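DNA endonuclease i-cvui (Chlorella vulgaris, PDB 5A77) cuts double-stranded DNA at a long target site as a LAGLIDADG homing endonuclease, probably to promote homing of its chloroplast intron. Local coordinates at residues Ala16-Asp20 against Tyr97-Lys101; Leu36-Val41 against Thr118-Leu124; Leu45-Thr51 against Gly75-Val81. One frame throughout, in Å; residues are numbered along the deposited sequence.

Contact 1. Residues Ala16-Asp20 against Tyr97-Lys101; sequences AGFVD and YLQLK. With nucleotides of chain F.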
# COMPACT_ATOMS: atom_id res chain seq x y z
N ALA B 16 6.16 -3.13 6.95
CA ALA B 16 6.39 -1.70 6.91
C ALA B 16 6.04 -1.20 5.52
O ALA B 16 5.37 -0.18 5.36
CB ALA B 16 7.83 -1.38 7.27
N GLY B 17 6.49 -1.95 4.52
CA GLY B 17 6.21 -1.62 3.14
C GLY B 17 4.72 -1.49 2.92
O GLY B 17 4.26 -0.59 2.22
N PHE B 18 3.96 -2.38 3.55
CA PHE B 18 2.52 -2.44 3.35
C PHE B 18 1.80 -1.29 4.05
O PHE B 18 0.92 -0.64 3.47
CB PHE B 18 1.99 -3.78 3.83
CG PHE B 18 0.74 -4.23 3.15
CD1 PHE B 18 0.79 -4.75 1.86
CD2 PHE B 18 -0.48 -4.15 3.80
CE1 PHE B 18 -0.37 -5.19 1.23
CE2 PHE B 18 -1.65 -4.59 3.18
CZ PHE B 18 -1.59 -5.10 1.88
N VAL B 19 2.18 -1.03 5.30
CA VAL B 19 1.60 0.06 6.07
C VAL B 19 1.86 1.43 5.41
O VAL B 19 0.96 2.27 5.32
CB VAL B 19 2.12 0.05 7.52
CG1 VAL B 19 1.64 1.28 8.28
CG2 VAL B 19 1.68 -1.22 8.23
N ASP B 20 3.08 1.66 4.91
CA ASP B 20 3.38 2.93 4.24
C ASP B 20 2.43 3.21 3.07
O ASP B 20 2.22 4.36 2.70
CB ASP B 20 4.82 2.96 3.72
CG ASP B 20 5.79 3.49 4.74
OD1 ASP B 20 5.36 4.28 5.61
OD2 ASP B 20 6.98 3.12 4.69
N TYR B 97 11.86 0.60 9.60
CA TYR B 97 11.59 0.43 8.17
C TYR B 97 10.51 1.35 7.63
O TYR B 97 10.40 1.52 6.42
CB TYR B 97 11.20 -1.01 7.87
CG TYR B 97 12.11 -2.03 8.51
CD1 TYR B 97 13.39 -2.25 8.02
CD2 TYR B 97 11.69 -2.76 9.62
CE1 TYR B 97 14.22 -3.18 8.61
CE2 TYR B 97 12.52 -3.69 10.21
CZ TYR B 97 13.78 -3.89 9.70
OH TYR B 97 14.61 -4.82 10.29
N LEU B 98 9.70 1.95 8.49
CA LEU B 98 8.70 2.88 7.97
C LEU B 98 9.38 4.09 7.34
O LEU B 98 10.17 4.80 7.98
CB LEU B 98 7.74 3.33 9.06
CG LEU B 98 6.66 2.36 9.51
CD1 LEU B 98 5.81 3.03 10.57
CD2 LEU B 98 5.81 1.89 8.35
N GLN B 99 9.09 4.33 6.07
CA GLN B 99 9.64 5.50 5.42
C GLN B 99 8.59 6.60 5.41
O GLN B 99 8.78 7.64 6.02
CB GLN B 99 10.11 5.16 3.99
CG GLN B 99 11.56 5.57 3.72
CD GLN B 99 12.56 4.75 4.52
OE1 GLN B 99 12.41 3.55 4.68
NE2 GLN B 99 13.58 5.42 5.05
N LEU B 100 7.46 6.34 4.76
CA LEU B 100 6.42 7.34 4.58
C LEU B 100 5.72 7.80 5.85
O LEU B 100 5.32 8.96 5.95
CB LEU B 100 5.36 6.81 3.62
CG LEU B 100 5.92 6.57 2.22
CD1 LEU B 100 4.79 6.25 1.27
CD2 LEU B 100 6.68 7.82 1.79
N LYS B 101 5.56 6.89 6.81
CA LYS B 101 4.71 7.19 7.95
C LYS B 101 5.45 7.18 9.29
O LYS B 101 4.84 7.07 10.34
CB LYS B 101 3.53 6.21 7.97
CG LYS B 101 2.70 6.26 6.69
CD LYS B 101 1.42 5.47 6.81
CE LYS B 101 0.26 6.16 6.09
NZ LYS B 101 0.45 6.28 4.63
OP3 DG F 1 -2.99 6.95 2.88
P DG F 1 -2.85 5.47 2.90
OP1 DG F 1 -3.11 4.99 1.52
OP2 DG F 1 -1.56 5.15 3.55
O5' DG F 1 -3.97 4.85 3.87
C5' DG F 1 -5.30 4.59 3.38
C4' DG F 1 -6.20 5.75 3.77
O4' DG F 1 -7.60 5.42 3.54
C3' DG F 1 -6.10 6.16 5.22
O3' DG F 1 -6.02 7.54 5.24
C2' DG F 1 -7.43 5.68 5.83
C1' DG F 1 -8.35 5.86 4.65
N9 DG F 1 -9.58 5.09 4.68
C8 DG F 1 -9.71 3.72 4.81
N7 DG F 1 -10.95 3.31 4.72
C5 DG F 1 -11.68 4.47 4.49
C6 DG F 1 -13.06 4.66 4.31
O6 DG F 1 -13.95 3.81 4.32
N1 DG F 1 -13.38 5.99 4.10
C2 DG F 1 -12.48 7.02 4.08
N2 DG F 1 -12.98 8.24 3.85
N3 DG F 1 -11.18 6.86 4.25
C4 DG F 1 -10.85 5.57 4.45
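A single carboxylate, that of D20, gathers three successive backbone N-H groups, from Q99, L100 and K101, and so ties a helix to a loop lying 77 residues further along the chain. The straightest of these bonds runs from Q99 N to D20 OD2 (2.8 Å, 158° at the hydrogen) and uses the syn lone pair of that oxygen. L100 N reaches the same OD2 weakly at 3.3 Å, while K101 N gives D20 OD1 a weak, bent bond. A leucine in place of D20 offers no acceptor to these three N-H groups, and the turn into helix 102-114 would probably be held less firmly. W14 of the second subunit adds a weak hydrogen bond to OD2.

Apolar atoms seal the flanks. A16 CB sits against Y97 CB at 3.4 Å, and the methyl L98 CD2 lies 4.0 Å from A16 CB, reaching V19 as well. L100 lies across the D20 side chain, its CB close to the carboxylate.

K101 has CG anti to its carbonyl carbon (chi1 -58°), and its chain runs past V19 O before bends at chi3 and chi4 carry the amine round to D20 O, a weak bond of 3.2 Å. The same NZ hydrogen-bonds OP2 of DG1 of chain F, whose terminal 5' phosphate fits a cleaved strand; the K101 side chain lies about 6 Å from a bound magnesium ion.

A16-D20 is the A-G-F-V-D part of the LAGLIDADG motif, whose helices meet at the subunit interface. With K101 at the N-cap position of helix 102-114, the D20 carboxylate ties the loop at the point where that helix begins. K101 NZ, bonded weakly to D20 O and also to OP2, links the interface helix to what is probably the cut phosphate.

Contact 2. Residues Leu36-Val41 against Thr118-Leu124; sequences LLKYQV and TKDPSVL. With nucleotides of chain C.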
# COMPACT_ATOMS: atom_id res chain seq x y z
N LEU B 36 -14.21 11.25 33.37
CA LEU B 36 -14.13 12.45 34.22
C LEU B 36 -13.84 13.70 33.41
O LEU B 36 -14.55 14.70 33.55
CB LEU B 36 -13.06 12.29 35.30
CG LEU B 36 -13.63 12.39 36.71
CD1 LEU B 36 -14.69 11.34 36.91
CD2 LEU B 36 -12.57 12.28 37.79
N LEU B 37 -12.82 13.63 32.55
CA LEU B 37 -12.41 14.73 31.67
C LEU B 37 -13.04 14.66 30.27
O LEU B 37 -12.55 15.30 29.35
CB LEU B 37 -10.89 14.74 31.52
CG LEU B 37 -10.09 14.53 32.80
CD1 LEU B 37 -8.61 14.41 32.51
CD2 LEU B 37 -10.36 15.66 33.74
N LYS B 38 -14.08 13.85 30.10
CA LYS B 38 -14.88 13.83 28.87
C LYS B 38 -14.17 13.35 27.59
O LYS B 38 -14.84 13.07 26.59
CB LYS B 38 -15.45 15.23 28.60
CG LYS B 38 -16.42 15.72 29.65
CD LYS B 38 -17.65 14.83 29.70
CE LYS B 38 -18.49 15.11 30.94
NZ LYS B 38 -19.68 14.22 30.96
N TYR B 39 -12.84 13.26 27.59
CA TYR B 39 -12.13 12.88 26.36
C TYR B 39 -11.03 11.86 26.57
O TYR B 39 -10.34 11.84 27.59
CB TYR B 39 -11.53 14.12 25.67
CG TYR B 39 -12.56 15.07 25.08
CD1 TYR B 39 -13.15 14.81 23.85
CD2 TYR B 39 -12.95 16.21 25.75
CE1 TYR B 39 -14.08 15.67 23.31
CE2 TYR B 39 -13.89 17.08 25.22
CZ TYR B 39 -14.45 16.80 23.99
OH TYR B 39 -15.38 17.66 23.46
N GLN B 40 -10.87 11.02 25.55
CA GLN B 40 -9.83 9.99 25.49
C GLN B 40 -9.02 10.25 24.23
O GLN B 40 -9.59 10.61 23.20
CB GLN B 40 -10.46 8.58 25.47
CG GLN B 40 -9.46 7.43 25.35
CD GLN B 40 -9.98 6.25 24.53
OE1 GLN B 40 -11.08 6.29 23.98
NE2 GLN B 40 -9.17 5.20 24.41
N VAL B 41 -7.71 10.09 24.30
CA VAL B 41 -6.91 10.13 23.08
C VAL B 41 -6.66 8.69 22.64
O VAL B 41 -6.03 7.91 23.37
CB VAL B 41 -5.60 10.91 23.28
CG1 VAL B 41 -4.66 10.67 22.13
CG2 VAL B 41 -5.89 12.41 23.40
N THR B 118 -2.83 10.30 31.86
CA THR B 118 -3.78 11.19 31.20
C THR B 118 -4.98 11.55 32.10
O THR B 118 -5.91 12.23 31.67
CB THR B 118 -4.30 10.58 29.89
OG1 THR B 118 -5.08 11.57 29.21
CG2 THR B 118 -5.20 9.39 30.18
N LYS B 119 -4.95 11.11 33.35
CA LYS B 119 -5.97 11.55 34.31
C LYS B 119 -5.67 12.98 34.81
O LYS B 119 -6.57 13.70 35.25
CB LYS B 119 -6.08 10.56 35.48
CG LYS B 119 -7.42 9.80 35.52
CD LYS B 119 -8.59 10.77 35.29
CE LYS B 119 -8.62 11.84 36.41
NZ LYS B 119 -9.75 12.82 36.43
N ASP B 120 -4.41 13.39 34.70
CA ASP B 120 -4.02 14.79 34.90
C ASP B 120 -4.48 15.65 33.70
O ASP B 120 -4.09 15.39 32.57
CB ASP B 120 -2.49 14.88 35.07
CG ASP B 120 -2.00 16.30 35.26
OD1 ASP B 120 -2.82 17.18 35.57
OD2 ASP B 120 -0.79 16.56 35.08
N PRO B 121 -5.32 16.67 33.95
CA PRO B 121 -5.91 17.53 32.91
C PRO B 121 -4.89 18.28 32.05
O PRO B 121 -5.19 18.60 30.89
CB PRO B 121 -6.75 18.52 33.71
CG PRO B 121 -7.04 17.83 34.99
CD PRO B 121 -5.86 16.98 35.29
N SER B 122 -3.71 18.57 32.58
CA SER B 122 -2.67 19.18 31.76
C SER B 122 -1.97 18.10 30.94
O SER B 122 -1.50 18.37 29.83
CB SER B 122 -1.67 19.95 32.62
OG SER B 122 -0.98 19.09 33.52
N VAL B 123 -1.92 16.88 31.47
CA VAL B 123 -1.27 15.78 30.76
C VAL B 123 -2.16 15.32 29.61
O VAL B 123 -1.67 14.99 28.53
CB VAL B 123 -0.97 14.59 31.67
CG1 VAL B 123 -0.67 13.31 30.83
CG2 VAL B 123 0.18 14.92 32.63
N LEU B 124 -3.46 15.31 29.84
CA LEU B 124 -4.39 15.04 28.75
C LEU B 124 -4.25 16.13 27.68
O LEU B 124 -4.42 15.88 26.48
CB LEU B 124 -5.83 14.97 29.27
CG LEU B 124 -6.89 14.71 28.20
CD1 LEU B 124 -6.60 13.44 27.41
CD2 LEU B 124 -8.28 14.65 28.80
P DC C 2 -11.79 8.45 34.87
OP1 DC C 2 -11.07 9.08 36.00
OP2 DC C 2 -12.41 9.28 33.80
O5' DC C 2 -10.80 7.37 34.22
C5' DC C 2 -11.02 6.87 32.90
C4' DC C 2 -10.46 5.47 32.77
O4' DC C 2 -11.53 4.52 33.03
C3' DC C 2 -9.90 5.14 31.39
O3' DC C 2 -8.61 4.52 31.48
C2' DC C 2 -10.93 4.20 30.76
C1' DC C 2 -11.65 3.60 31.97
N1 DC C 2 -13.09 3.37 31.69
C2 DC C 2 -13.53 2.09 31.39
O2 DC C 2 -12.71 1.15 31.40
N3 DC C 2 -14.84 1.89 31.11
C4 DC C 2 -15.69 2.92 31.09
N4 DC C 2 -16.98 2.68 30.81
C5 DC C 2 -15.25 4.24 31.38
C6 DC C 2 -13.96 4.42 31.66
O5' DT C 1 -17.49 7.45 35.55
C5' DT C 1 -16.55 8.16 36.38
C4' DT C 1 -15.19 7.47 36.40
O4' DT C 1 -15.38 6.03 36.48
C3' DT C 1 -14.31 7.70 35.16
O3' DT C 1 -12.94 7.55 35.53
C2' DT C 1 -14.74 6.56 34.26
C1' DT C 1 -14.82 5.44 35.30
N1 DT C 1 -15.65 4.27 34.92
C2 DT C 1 -15.07 3.03 34.87
O2 DT C 1 -13.88 2.85 35.10
N3 DT C 1 -15.93 2.00 34.54
C4 DT C 1 -17.28 2.10 34.25
O4 DT C 1 -17.96 1.14 33.96
C5 DT C 1 -17.83 3.44 34.32
C7 DT C 1 -19.28 3.67 34.04
C6 DT C 1 -17.00 4.45 34.65
P DA C 3 -7.55 4.70 30.28
OP1 DA C 3 -6.28 4.13 30.78
OP2 DA C 3 -7.68 6.08 29.77
O5' DA C 3 -8.09 3.76 29.08
C5' DA C 3 -7.84 2.36 29.12
C4' DA C 3 -8.52 1.63 27.97
O4' DA C 3 -9.93 1.45 28.25
C3' DA C 3 -8.45 2.31 26.60
O3' DA C 3 -8.29 1.30 25.63
C2' DA C 3 -9.84 2.91 26.49
C1' DA C 3 -10.63 1.76 27.08
N9 DA C 3 -12.03 2.03 27.37
C8 DA C 3 -12.59 3.23 27.73
N7 DA C 3 -13.89 3.18 27.90
C5 DA C 3 -14.21 1.85 27.62
C6 DA C 3 -15.44 1.14 27.63
N6 DA C 3 -16.61 1.70 27.93
N1 DA C 3 -15.40 -0.18 27.31
C2 DA C 3 -14.22 -0.74 27.00
N3 DA C 3 -13.01 -0.17 26.96
C4 DA C 3 -13.08 1.14 27.29
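L37 and L124 form the apolar centre of this contact, L37 CD1 meeting L124 CD2 at 3.7 Å. The same L37 methyl comes close to the carbonyl oxygens of T118 and K119, and the L37 and P121 side chains cross at about a right angle, with L37 CD2 4.2 Å from P121 CG. With CG anti to the backbone N (chi1 179°), L124 directs its two methyls to the strand: CD2 to Y39 O and CD1 to V41 CG2, 4.2 Å away. No hydrogen bond joins the two segments.

At the DNA end the pairing becomes mixed. A straight bond of 2.7 Å runs from L36 N to OP2 of DC2 of chain C. The bent K119 chain lays its CD beside OP1 of the same phosphate, while K119 NZ turns back to lie near L36 CD2, the two chains crossing at a slant. Segment 118-124 is shaped by D120, the N-cap of helix 121-135, whose carboxylate accepts weak bonds from the backbone N and the OG of S122.

Further out, L37 also touches L154 and Y39 touches V150, both of helix 147-156; V41 meets I111 of helix 102-114, and Q40 pairs through its backbone with V30 of strand 23-31. The start of strand 39-50 thus packs against helices 102-114, 121-135 and 147-156.

Contact 3. Residues Leu45-Thr51 against Gly75-Val81; sequences LTVFQST and GMSEFCV. With nucleotides of chain D; nucleotides of chain F.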
# COMPACT_ATOMS: atom_id res chain seq x y z
N LEU B 45 -2.81 1.73 14.97
CA LEU B 45 -2.34 1.36 13.65
C LEU B 45 -3.41 0.53 12.97
O LEU B 45 -3.86 -0.47 13.53
CB LEU B 45 -1.02 0.57 13.72
CG LEU B 45 -0.40 0.09 12.41
CD1 LEU B 45 1.10 0.02 12.54
CD2 LEU B 45 -0.93 -1.27 12.00
N THR B 46 -3.82 0.92 11.77
CA THR B 46 -4.86 0.16 11.07
C THR B 46 -4.42 -0.13 9.63
O THR B 46 -3.83 0.73 8.97
CB THR B 46 -6.20 0.92 11.07
OG1 THR B 46 -6.82 0.78 12.35
CG2 THR B 46 -7.15 0.33 10.04
N VAL B 47 -4.67 -1.34 9.16
CA VAL B 47 -4.36 -1.73 7.79
C VAL B 47 -5.65 -2.15 7.07
O VAL B 47 -6.46 -2.90 7.62
CB VAL B 47 -3.32 -2.87 7.75
CG1 VAL B 47 -3.23 -3.48 6.38
CG2 VAL B 47 -1.96 -2.37 8.20
N PHE B 48 -5.85 -1.64 5.86
CA PHE B 48 -7.07 -1.90 5.11
C PHE B 48 -6.85 -2.86 3.95
O PHE B 48 -5.84 -2.77 3.26
CB PHE B 48 -7.66 -0.60 4.55
CG PHE B 48 -7.87 0.45 5.59
CD1 PHE B 48 -9.02 0.48 6.36
CD2 PHE B 48 -6.91 1.44 5.79
CE1 PHE B 48 -9.21 1.47 7.31
CE2 PHE B 48 -7.10 2.41 6.73
CZ PHE B 48 -8.25 2.43 7.49
N GLN B 49 -7.79 -3.77 3.75
CA GLN B 49 -7.79 -4.60 2.56
C GLN B 49 -9.21 -5.03 2.22
O GLN B 49 -10.06 -5.12 3.11
CB GLN B 49 -6.89 -5.83 2.72
CG GLN B 49 -6.33 -6.34 1.37
CD GLN B 49 -5.51 -5.28 0.63
OE1 GLN B 49 -4.82 -4.46 1.26
NE2 GLN B 49 -5.59 -5.27 -0.69
N SER B 50 -9.45 -5.27 0.94
CA SER B 50 -10.73 -5.78 0.49
C SER B 50 -10.96 -7.15 1.12
O SER B 50 -10.00 -7.90 1.32
CB SER B 50 -10.78 -5.86 -1.05
OG SER B 50 -11.85 -6.67 -1.50
N THR B 51 -12.21 -7.45 1.45
CA THR B 51 -12.55 -8.73 2.09
C THR B 51 -12.29 -9.87 1.13
O THR B 51 -12.17 -11.03 1.54
CB THR B 51 -14.03 -8.77 2.58
OG1 THR B 51 -14.33 -7.57 3.30
CG2 THR B 51 -14.27 -9.96 3.49
N GLY B 75 -17.69 -4.40 2.32
CA GLY B 75 -16.81 -5.26 1.54
C GLY B 75 -15.31 -5.09 1.76
O GLY B 75 -14.49 -5.55 0.95
N MET B 76 -14.94 -4.42 2.84
CA MET B 76 -13.54 -4.26 3.22
C MET B 76 -13.30 -4.97 4.53
O MET B 76 -14.23 -5.22 5.29
CB MET B 76 -13.15 -2.77 3.35
CG MET B 76 -13.07 -2.02 2.04
SD MET B 76 -11.66 -2.48 1.05
CE MET B 76 -10.26 -1.78 1.94
N SER B 77 -12.04 -5.31 4.79
CA SER B 77 -11.64 -5.76 6.11
C SER B 77 -10.55 -4.84 6.64
O SER B 77 -9.72 -4.31 5.88
CB SER B 77 -11.18 -7.22 6.08
OG SER B 77 -12.27 -8.08 5.77
N GLU B 78 -10.58 -4.62 7.95
CA GLU B 78 -9.55 -3.85 8.64
C GLU B 78 -8.84 -4.75 9.62
O GLU B 78 -9.47 -5.57 10.28
CB GLU B 78 -10.17 -2.66 9.38
CG GLU B 78 -10.94 -1.70 8.50
CD GLU B 78 -11.29 -0.40 9.22
OE1 GLU B 78 -10.71 -0.14 10.30
OE2 GLU B 78 -12.16 0.35 8.72
N PHE B 79 -7.52 -4.64 9.69
CA PHE B 79 -6.78 -5.17 10.82
C PHE B 79 -6.39 -4.00 11.72
O PHE B 79 -5.80 -3.03 11.25
CB PHE B 79 -5.53 -5.93 10.38
CG PHE B 79 -4.48 -6.05 11.46
CD1 PHE B 79 -4.50 -7.12 12.34
CD2 PHE B 79 -3.50 -5.07 11.61
CE1 PHE B 79 -3.55 -7.22 13.34
CE2 PHE B 79 -2.55 -5.17 12.61
CZ PHE B 79 -2.57 -6.25 13.47
N CYS B 80 -6.67 -4.07 13.01
CA CYS B 80 -6.39 -2.89 13.83
C CYS B 80 -5.74 -3.17 15.19
O CYS B 80 -6.17 -4.05 15.94
CB CYS B 80 -7.67 -2.10 14.06
SG CYS B 80 -7.35 -0.63 15.02
N VAL B 81 -4.70 -2.40 15.49
CA VAL B 81 -4.08 -2.43 16.81
C VAL B 81 -4.40 -1.14 17.54
O VAL B 81 -3.90 -0.07 17.16
CB VAL B 81 -2.55 -2.62 16.73
CG1 VAL B 81 -1.97 -2.87 18.11
CG2 VAL B 81 -2.21 -3.77 15.82
P DC D 14 -7.59 -2.46 -1.34
OP1 DC D 14 -6.14 -2.49 -1.62
OP2 DC D 14 -8.36 -3.72 -1.19
O5' DC D 14 -7.88 -1.56 -0.03
C5' DC D 14 -6.88 -0.68 0.48
C4' DC D 14 -7.24 0.79 0.25
O4' DC D 14 -8.66 0.95 -0.02
C3' DC D 14 -6.94 1.72 1.44
O3' DC D 14 -6.03 2.76 1.04
C2' DC D 14 -8.32 2.28 1.83
C1' DC D 14 -9.07 2.18 0.51
N1 DC D 14 -10.59 2.23 0.61
C2 DC D 14 -11.24 3.45 0.85
O2 DC D 14 -10.56 4.47 1.02
N3 DC D 14 -12.60 3.49 0.90
C4 DC D 14 -13.30 2.37 0.71
N4 DC D 14 -14.64 2.45 0.76
C5 DC D 14 -12.67 1.12 0.45
C6 DC D 14 -11.32 1.09 0.40
OP3 DG F 1 -2.99 6.95 2.88
P DG F 1 -2.85 5.47 2.90
OP1 DG F 1 -3.11 4.99 1.52
OP2 DG F 1 -1.56 5.15 3.55
O5' DG F 1 -3.97 4.85 3.87
C5' DG F 1 -5.30 4.59 3.38
C4' DG F 1 -6.20 5.75 3.77
O4' DG F 1 -7.60 5.42 3.54
C3' DG F 1 -6.10 6.16 5.22
O3' DG F 1 -6.02 7.54 5.24
C2' DG F 1 -7.43 5.68 5.83
C1' DG F 1 -8.35 5.86 4.65
N9 DG F 1 -9.58 5.09 4.68
C8 DG F 1 -9.71 3.72 4.81
N7 DG F 1 -10.95 3.31 4.72
C5 DG F 1 -11.68 4.47 4.49
C6 DG F 1 -13.06 4.66 4.31
O6 DG F 1 -13.95 3.81 4.32
N1 DG F 1 -13.38 5.99 4.10
C2 DG F 1 -12.48 7.02 4.08
N2 DG F 1 -12.98 8.24 3.85
N3 DG F 1 -11.18 6.86 4.25
C4 DG F 1 -10.85 5.57 4.45
P DA F 2 -4.95 8.28 6.16
OP1 DA F 2 -4.04 9.08 5.31
OP2 DA F 2 -4.35 7.31 7.11
O5' DA F 2 -5.91 9.27 6.94
C5' DA F 2 -7.11 9.66 6.31
C4' DA F 2 -8.27 9.67 7.28
O4' DA F 2 -9.04 8.44 7.17
C3' DA F 2 -7.90 9.79 8.76
O3' DA F 2 -8.68 10.83 9.33
C2' DA F 2 -8.27 8.41 9.33
C1' DA F 2 -9.48 8.14 8.45
N9 DA F 2 -10.04 6.80 8.47
C8 DA F 2 -9.44 5.61 8.84
N7 DA F 2 -10.24 4.57 8.75
C5 DA F 2 -11.44 5.12 8.31
C6 DA F 2 -12.70 4.56 8.01
N6 DA F 2 -12.98 3.24 8.12
N1 DA F 2 -13.67 5.40 7.59
C2 DA F 2 -13.41 6.69 7.49
N3 DA F 2 -12.27 7.33 7.73
C4 DA F 2 -11.32 6.48 8.15
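Strands 45-50 and 76-81 run antiparallel, their axes 155° apart in direction and 4.6 Å at closest approach, as neighbours in the curved DNA-binding sheet of the LAGLIDADG fold. L45-V81, V47-F79 and Q49-S77 are hydrogen-bonded pairs with both N-H...O bonds made; T46-C80 and F48-E78 are the non-hydrogen-bonded pairs between them, and S50-M76 is another beyond Q49-S77. Past this last pair T51 N still bonds to G75 O, but from 40° above the carbonyl plane.

L45, V47, Q49, S77, F79 and V81 face the helices. There L45 CD2 and V47 CB come to the edge of the F79 ring, while L87 of helix 84-94 and L57 of helix 55-64 close over the layer.

T46, F48 and E78 face the DNA. The F48 ring is held between T46 CG2 near the rim of one face and C8 of DG1 of chain F, 3.2 Å above the centre of the other. E78 lies alongside, its carboxylate turned 72° from the ring and OE2 at the ring's edge. That oxygen forms salt bridges with R70 and R72 and takes a weak bond from N6 of DA2 of chain F (3.1 Å), so protein and base share one acceptor. Doubly bent, M76 brings its CE against F48 CB (3.9 Å) and against the backbone of DC14 of chain D.

At the strand end S50 N donates to OP2 of DC14 of chain D (2.9 Å). The Q49 side chain, about 4 Å from a bound magnesium ion, places NE2 3.0 Å from OP1 of that nucleotide.

S77 OG, already bonded to H54 ND1, meets T51 OG1 at 3.3 Å in a hydrogen bond whose donor may be either hydroxyl.

Overall arrangement
Strand 39-50 shows how one element can serve distant parts of a fold: its beginning belongs to contact 2 and its end to contact 3, with centres 29 Å apart on opposite sides of the chain's centre. Contact 1 lies 16 Å from contact 3, centre to centre, and touches it where F18 and V19 of helix 6-22 pack on V47 and Q49. Along the chain, contact 3 is nested within the loops closed by contacts 1 and 2, which cross each other and stay about 16 Å apart at their nearest atoms. The sheet thereby connects the interface helix and the cleavage region with a far flank, and DNA is met at all three places.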